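Local coordinates for protein homocitrate synthase (Sulfolobus acidocaldarius, PDB 6KTQ) that catalyses the aldol-type condensation of acetyl-CoA with 2-oxoglutarate to homocitrate, the first step of lysine biosynthesis through alpha-aminoadipate, at residues I124-G129 with E152-A157; R111-G116 with K158-K163. All coordinates share one frame; numbering follows the deposited sequence.

Both contacts use helix 143-159, and their centres lie about 8 Å apart. Contact 1 is the core one: three of its four touching residues are buried, the partners are apolar, and coenzyme A lies by the C-terminal end of its strand, at Phe127 and Tyr128. Contact 2 lies nearer the surface, where the end of the same helix faces helix 110-118; it buries 101 Å² against 173 Å² and relies on an imidazole beside an isoleucine and a glutamate. The two also join directly: Tyr156 of contact 1 reaches Glu114 of contact 2, and Ile124 N lies 3.0 Å from Lys163 O, probably a strand-pairing bond. Ile113 of contact 2 also touches Ile126, Thr153 and Ala157 of contact 1.

Contact 1. Residues I124-G129 with E152-A157; sequences IAIFYG and ETVSYA. With COA (coenzyme A), chain E.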
loop_
_atom_site.group_PDB
_atom_site.type_symbol
_atom_site.label_atom_id
_atom_site.label_comp_id
_atom_site.label_asym_id
_atom_site.label_seq_id
_atom_site.Cartn_x
_atom_site.Cartn_y
_atom_site.Cartn_z
ATOM N N ILE A 124 2.941 -3.106 30.238
ATOM C CA ILE A 124 2.947 -1.816 30.927
ATOM C C ILE A 124 3.047 -0.741 29.855
ATOM O O ILE A 124 3.939 -0.779 29.028
ATOM C CB ILE A 124 4.110 -1.710 31.958
ATOM C CG1 ILE A 124 3.855 -2.661 33.149
ATOM C CG2 ILE A 124 4.284 -0.280 32.444
ATOM C CD1 ILE A 124 4.985 -2.749 34.166
ATOM N N ALA A 125 2.094 0.190 29.849
ATOM C CA ALA A 125 2.067 1.294 28.886
ATOM C C ALA A 125 2.496 2.567 29.547
ATOM O O ALA A 125 1.739 3.154 30.331
ATOM C CB ALA A 125 0.674 1.464 28.300
ATOM N N ILE A 126 3.716 2.996 29.248
ATOM C CA ILE A 126 4.246 4.226 29.806
ATOM C C ILE A 126 3.949 5.338 28.843
ATOM O O ILE A 126 4.270 5.237 27.653
ATOM C CB ILE A 126 5.765 4.162 30.042
ATOM C CG1 ILE A 126 6.102 3.096 31.097
ATOM C CG2 ILE A 126 6.263 5.520 30.485
ATOM C CD1 ILE A 126 7.580 2.771 31.186
ATOM N N PHE A 127 3.334 6.393 29.358
ATOM C CA PHE A 127 2.998 7.552 28.546
ATOM C C PHE A 127 3.846 8.756 28.884
ATOM O O PHE A 127 4.281 8.909 30.014
ATOM C CB PHE A 127 1.490 7.883 28.650
ATOM C CG PHE A 127 1.006 8.174 30.045
ATOM C CD1 PHE A 127 0.541 7.144 30.866
ATOM C CD2 PHE A 127 0.957 9.480 30.511
ATOM C CE1 PHE A 127 0.076 7.413 32.143
ATOM C CE2 PHE A 127 0.491 9.765 31.777
ATOM C CZ PHE A 127 0.059 8.739 32.597
ATOM N N TYR A 128 4.106 9.596 27.887
ATOM C CA TYR A 128 4.753 10.881 28.107
ATOM C C TYR A 128 4.377 11.796 26.971
ATOM O O TYR A 128 4.228 11.359 25.830
ATOM C CB TYR A 128 6.287 10.720 28.174
ATOM C CG TYR A 128 7.024 11.740 29.019
ATOM C CD1 TYR A 128 7.236 11.526 30.386
ATOM C CD2 TYR A 128 7.554 12.897 28.452
ATOM C CE1 TYR A 128 7.930 12.468 31.163
ATOM C CE2 TYR A 128 8.241 13.839 29.216
ATOM C CZ TYR A 128 8.429 13.620 30.560
ATOM O OH TYR A 128 9.095 14.565 31.298
ATOM N N GLY A 129 4.282 13.079 27.286
ATOM C CA GLY A 129 3.842 14.085 26.345
ATOM C C GLY A 129 5.052 14.582 25.597
ATOM O O GLY A 129 5.963 15.105 26.209
ATOM N N GLU A 152 15.101 5.849 30.427
ATOM C CA GLU A 152 15.332 5.222 31.741
ATOM C C GLU A 152 14.112 4.451 32.214
ATOM O O GLU A 152 14.207 3.301 32.667
ATOM C CB GLU A 152 15.726 6.274 32.774
ATOM C CG GLU A 152 17.119 6.819 32.510
ATOM C CD GLU A 152 17.531 7.948 33.442
ATOM O OE1 GLU A 152 18.658 8.461 33.246
ATOM O OE2 GLU A 152 16.742 8.313 34.356
ATOM N N THR A 153 12.945 5.076 32.090
ATOM C CA THR A 153 11.735 4.461 32.602
ATOM C C THR A 153 11.336 3.287 31.767
ATOM O O THR A 153 10.935 2.272 32.312
ATOM C CB THR A 153 10.580 5.467 32.737
ATOM O OG1 THR A 153 10.444 6.219 31.532
ATOM C CG2 THR A 153 10.867 6.423 33.865
ATOM N N VAL A 154 11.462 3.385 30.446
ATOM C CA VAL A 154 11.161 2.217 29.606
ATOM C C VAL A 154 12.114 1.054 29.884
ATOM O O VAL A 154 11.691 -0.106 29.944
ATOM C CB VAL A 154 11.177 2.554 28.098
ATOM C CG1 VAL A 154 11.223 1.285 27.264
ATOM C CG2 VAL A 154 9.956 3.410 27.738
ATOM N N SER A 155 13.398 1.351 30.042
ATOM C CA SER A 155 14.376 0.300 30.423
ATOM C C SER A 155 14.075 -0.326 31.773
ATOM O O SER A 155 14.077 -1.563 31.916
ATOM C CB SER A 155 15.792 0.867 30.457
ATOM O OG SER A 155 16.241 1.105 29.143
ATOM N N TYR A 156 13.825 0.529 32.762
ATOM C CA TYR A 156 13.451 0.060 34.091
ATOM C C TYR A 156 12.270 -0.905 34.013
ATOM O O TYR A 156 12.322 -1.999 34.597
ATOM C CB TYR A 156 13.129 1.247 35.007
ATOM C CG TYR A 156 12.891 0.879 36.461
ATOM C CD1 TYR A 156 13.889 0.280 37.228
ATOM C CD2 TYR A 156 11.671 1.157 37.078
ATOM C CE1 TYR A 156 13.669 -0.051 38.558
ATOM C CE2 TYR A 156 11.445 0.830 38.401
ATOM C CZ TYR A 156 12.446 0.232 39.137
ATOM O OH TYR A 156 12.208 -0.085 40.455
ATOM N N ALA A 157 11.216 -0.529 33.276
ATOM C CA ALA A 157 10.020 -1.376 33.196
ATOM C C ALA A 157 10.359 -2.701 32.541
ATOM O O ALA A 157 9.943 -3.772 33.007
ATOM C CB ALA A 157 8.907 -0.672 32.407
HETATM N N1A COA E . 5.380 11.004 33.540
HETATM C C2A COA E . 5.846 11.558 34.693
HETATM N N3A COA E . 5.208 12.572 35.350
HETATM C C4A COA E . 4.072 13.108 34.864
HETATM C C5A COA E . 3.506 12.558 33.629
HETATM C C6A COA E . 4.243 11.461 32.970
HETATM N N6A COA E . 3.756 10.938 31.829
HETATM N N7A COA E . 2.377 13.250 33.383
HETATM C C8A COA E . 2.233 14.179 34.373
HETATM N N9A COA E . 3.251 14.089 35.237
HETATM C C1B COA E . 3.413 14.830 36.496
HETATM C C2B COA E . 3.362 16.330 36.393
HETATM O O2B COA E . 4.583 16.906 35.968
HETATM C C3B COA E . 3.037 16.654 37.833
HETATM O O3B COA E . 4.109 16.438 38.723
HETATM P P3B COA E . 4.322 17.447 39.950
HETATM O O7A COA E . 5.775 17.260 40.191
HETATM O O8A COA E . 3.389 16.887 41.005
HETATM O O9A COA E . 3.931 18.800 39.457
HETATM C C4B COA E . 1.975 15.643 38.178
HETATM O O4B COA E . 2.303 14.495 37.357
HETATM C C5B COA E . 0.737 16.484 37.896
HETATM O O5B COA E . -0.451 15.955 38.313
HETATM P P1A COA E . -1.216 15.994 39.725
HETATM O O1A COA E . -2.381 15.292 39.131
HETATM O O2A COA E . -1.384 17.347 40.364
HETATM O O3A COA E . -0.242 15.046 40.590
HETATM P P2A COA E . -0.624 14.110 41.807
HETATM O O4A COA E . -1.449 14.889 42.798
HETATM O O5A COA E . 0.636 13.398 42.215
HETATM O O6A COA E . -1.529 12.957 41.176
HETATM C CBP COA E . -2.083 11.097 39.737
HETATM C CCP COA E . -1.005 12.108 40.142
HETATM C CDP COA E . -1.582 10.186 38.606
HETATM C CEP COA E . -2.421 10.227 40.954
HETATM C CAP COA E . -3.322 11.903 39.336
HETATM O OAP COA E . -3.034 12.933 38.381
HETATM C C9P COA E . -4.375 11.011 38.763
HETATM O O9P COA E . -4.946 10.238 39.496
HETATM N N8P COA E . -4.591 11.138 37.451
HETATM C C7P COA E . -5.571 10.368 36.709
HETATM C C6P COA E . -4.882 9.529 35.621
HETATM C C5P COA E . -4.299 10.446 34.565
HETATM O O5P COA E . -4.106 11.643 34.822
HETATM N N4P COA E . -3.998 9.887 33.383
HETATM C C3P COA E . -3.347 10.680 32.342
HETATM C C2P COA E . -3.330 10.034 30.968
HETATM S S1P COA E . -2.270 11.103 29.946
#
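Strand 124-129 and helix 152-157 run almost exactly antiparallel, at 174°, with their axes 9.8 Å apart and Ile126 set against Val154. This is the strand-helix half of a beta-alpha-beta unit in the TIM barrel: strand 163-169, which follows the helix, pairs parallel with the strand. Ile126 spans the gap. With CG1 anti to the carbonyl carbon and the chain extended, its CD1 reaches the helix backbone at Thr153 O (3.6 Å) and the side-chain methyl of Ala157 (CB, 3.9 Å). Val154 CG2 adds a looser apolar contact. Thr153 turns its hydroxyl back to its own helix, to Ser149 O.

Coenzyme A lies by the strand's C-terminal end, at Phe127 and Tyr128; Phe127 O accepts a hydrogen bond from adenine N6A (2.8 Å, 148°). The Phe127 ring, directed away from the helix with CG between the backbone N and the carbonyl carbon (chi1 59°), has C2P over one face and its CE2 3.6 Å from S1P. With an alanine here, the thiol end and the adenine amino group would probably both lose the ring they rest against. Adenine is gripped by a carbonyl and flanked by both rings, Phe127 bridging it to the thiol arm by van der Waals contact.

Contact 2. Residues R111-G116 with K158-K163; sequences RDIEVG and KSHGVK
The His160 imidazole meets helix 111-116 at two carbons: Ile113 CG2 lies 4.3 Å from CE1, and Glu114 CG lies 4.4 Å from NE2. Its CG is anti to the carbonyl carbon (chi1 -67°), which directs the ring toward that helix. Both carbons approach obliquely, and no hydrogen bond crosses between the segments, so the contact is van der Waals and loose. Glu114 offers its aliphatic stem rather than its charge, since OE2 stays 5.9 Å from His160 NE2.

One shell out, Tyr156 serves both partners. Its OH is hydrogen-bonded to Glu114 OE2, its backbone O to His160 ND1, and its ring packs edge-to-face with the imidazole; together these probably limit the turning of the histidine. Glu114 OE1 meets Arg111 NE, in the guanidinium plane, in a salt bridge whose N-H...O bond is weak (3.4 Å, 164°).

In the TIM barrel these are two outer helices, 110-118 and 143-159, which precede the adjacent parallel strands 123-129 and 163-169. His160 stands just before Gly161, where the chain departs from helical geometry with positive phi (74°) and heads for the next strand. One residue before Ile113, Asp112 OD2 makes a salt bridge to Arg107 NE and a hydrogen bond to His75 NE2, both residues of the coenzyme A pocket.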
loop_
_atom_site.group_PDB
_atom_site.type_symbol
_atom_site.label_atom_id
_atom_site.label_comp_id
_atom_site.label_asym_id
_atom_site.label_seq_id
_atom_site.Cartn_x
_atom_site.Cartn_y
_atom_site.Cartn_z
ATOM N N ARG A 111 7.755 4.549 40.746
ATOM C CA ARG A 111 6.612 4.056 41.524
ATOM C C ARG A 111 5.568 3.376 40.627
ATOM O O ARG A 111 5.326 2.181 40.768
ATOM C CB ARG A 111 5.964 5.191 42.326
ATOM C CG ARG A 111 4.924 4.742 43.348
ATOM C CD ARG A 111 5.556 4.145 44.596
ATOM N NE ARG A 111 5.908 2.722 44.467
ATOM C CZ ARG A 111 5.219 1.696 44.988
ATOM N NH1 ARG A 111 4.106 1.886 45.698
ATOM N NH2 ARG A 111 5.654 0.449 44.802
ATOM N N ASP A 112 4.970 4.130 39.700
ATOM C CA ASP A 112 3.938 3.569 38.795
ATOM C C ASP A 112 4.411 2.280 38.162
ATOM O O ASP A 112 3.683 1.284 38.150
ATOM C CB ASP A 112 3.562 4.545 37.680
ATOM C CG ASP A 112 2.800 5.705 38.174
ATOM O OD1 ASP A 112 2.829 5.927 39.399
ATOM O OD2 ASP A 112 2.163 6.402 37.351
ATOM N N ILE A 113 5.645 2.293 37.654
ATOM C CA ILE A 113 6.204 1.122 36.972
ATOM C C ILE A 113 6.292 -0.098 37.902
ATOM O O ILE A 113 5.861 -1.201 37.537
ATOM C CB ILE A 113 7.574 1.449 36.344
ATOM C CG1 ILE A 113 7.380 2.372 35.139
ATOM C CG2 ILE A 113 8.289 0.177 35.901
ATOM C CD1 ILE A 113 8.577 3.221 34.786
ATOM N N GLU A 114 6.824 0.110 39.106
ATOM C CA GLU A 114 6.911 -0.958 40.122
ATOM C C GLU A 114 5.535 -1.528 40.461
ATOM O O GLU A 114 5.367 -2.745 40.602
ATOM C CB GLU A 114 7.566 -0.426 41.402
ATOM C CG GLU A 114 9.055 -0.126 41.262
ATOM C CD GLU A 114 9.536 0.970 42.209
ATOM O OE1 GLU A 114 8.750 1.417 43.070
ATOM O OE2 GLU A 114 10.697 1.403 42.084
ATOM N N VAL A 115 4.546 -0.649 40.565
ATOM C CA VAL A 115 3.187 -1.090 40.832
ATOM C C VAL A 115 2.694 -1.955 39.671
ATOM O O VAL A 115 2.246 -3.091 39.864
ATOM C CB VAL A 115 2.246 0.101 41.070
ATOM C CG1 VAL A 115 0.812 -0.380 41.198
ATOM C CG2 VAL A 115 2.656 0.867 42.326
ATOM N N GLY A 116 2.823 -1.427 38.454
ATOM C CA GLY A 116 2.488 -2.192 37.254
ATOM C C GLY A 116 3.157 -3.552 37.242
ATOM O O GLY A 116 2.523 -4.549 36.940
ATOM N N LYS A 158 11.100 -2.614 31.446
ATOM C CA LYS A 158 11.585 -3.786 30.713
ATOM C C LYS A 158 12.293 -4.793 31.627
ATOM O O LYS A 158 12.025 -6.008 31.579
ATOM C CB LYS A 158 12.607 -3.335 29.667
ATOM C CG LYS A 158 12.340 -3.758 28.249
ATOM C CD LYS A 158 12.305 -5.256 28.053
ATOM C CE LYS A 158 10.926 -5.747 27.669
ATOM N NZ LYS A 158 11.052 -6.661 26.503
ATOM N N SER A 159 13.202 -4.270 32.453
ATOM C CA SER A 159 14.024 -5.108 33.322
ATOM C C SER A 159 13.205 -5.917 34.343
ATOM O O SER A 159 13.718 -6.870 34.901
ATOM C CB SER A 159 15.117 -4.282 34.003
ATOM O OG SER A 159 14.569 -3.308 34.876
ATOM N N HIS A 160 11.929 -5.590 34.552
ATOM C CA HIS A 160 11.052 -6.462 35.354
ATOM C C HIS A 160 10.548 -7.684 34.579
ATOM O O HIS A 160 9.811 -8.492 35.127
ATOM C CB HIS A 160 9.840 -5.698 35.897
ATOM C CG HIS A 160 10.181 -4.647 36.910
ATOM N ND1 HIS A 160 10.778 -3.449 36.573
ATOM C CD2 HIS A 160 9.968 -4.597 38.246
ATOM C CE1 HIS A 160 10.931 -2.715 37.661
ATOM N NE2 HIS A 160 10.444 -3.387 38.689
ATOM N N GLY A 161 10.917 -7.818 33.312
ATOM C CA GLY A 161 10.428 -8.922 32.492
ATOM C C GLY A 161 8.984 -8.777 32.046
ATOM O O GLY A 161 8.265 -9.765 31.924
ATOM N N VAL A 162 8.539 -7.553 31.800
ATOM C CA VAL A 162 7.212 -7.345 31.226
ATOM C C VAL A 162 7.348 -6.592 29.915
ATOM O O VAL A 162 8.239 -5.761 29.784
ATOM C CB VAL A 162 6.292 -6.584 32.185
ATOM C CG1 VAL A 162 6.738 -5.136 32.351
ATOM C CG2 VAL A 162 4.857 -6.645 31.699
ATOM N N LYS A 163 6.456 -6.883 28.964
ATOM C CA LYS A 163 6.392 -6.143 27.701
ATOM C C LYS A 163 6.035 -4.687 27.939
ATOM O O LYS A 163 5.226 -4.377 28.817
ATOM C CB LYS A 163 5.405 -6.800 26.745
ATOM C CG LYS A 163 5.949 -8.115 26.196
ATOM C CD LYS A 163 5.071 -8.741 25.117
ATOM C CE LYS A 163 4.034 -9.708 25.680
ATOM N NZ LYS A 163 2.931 -9.032 26.423
#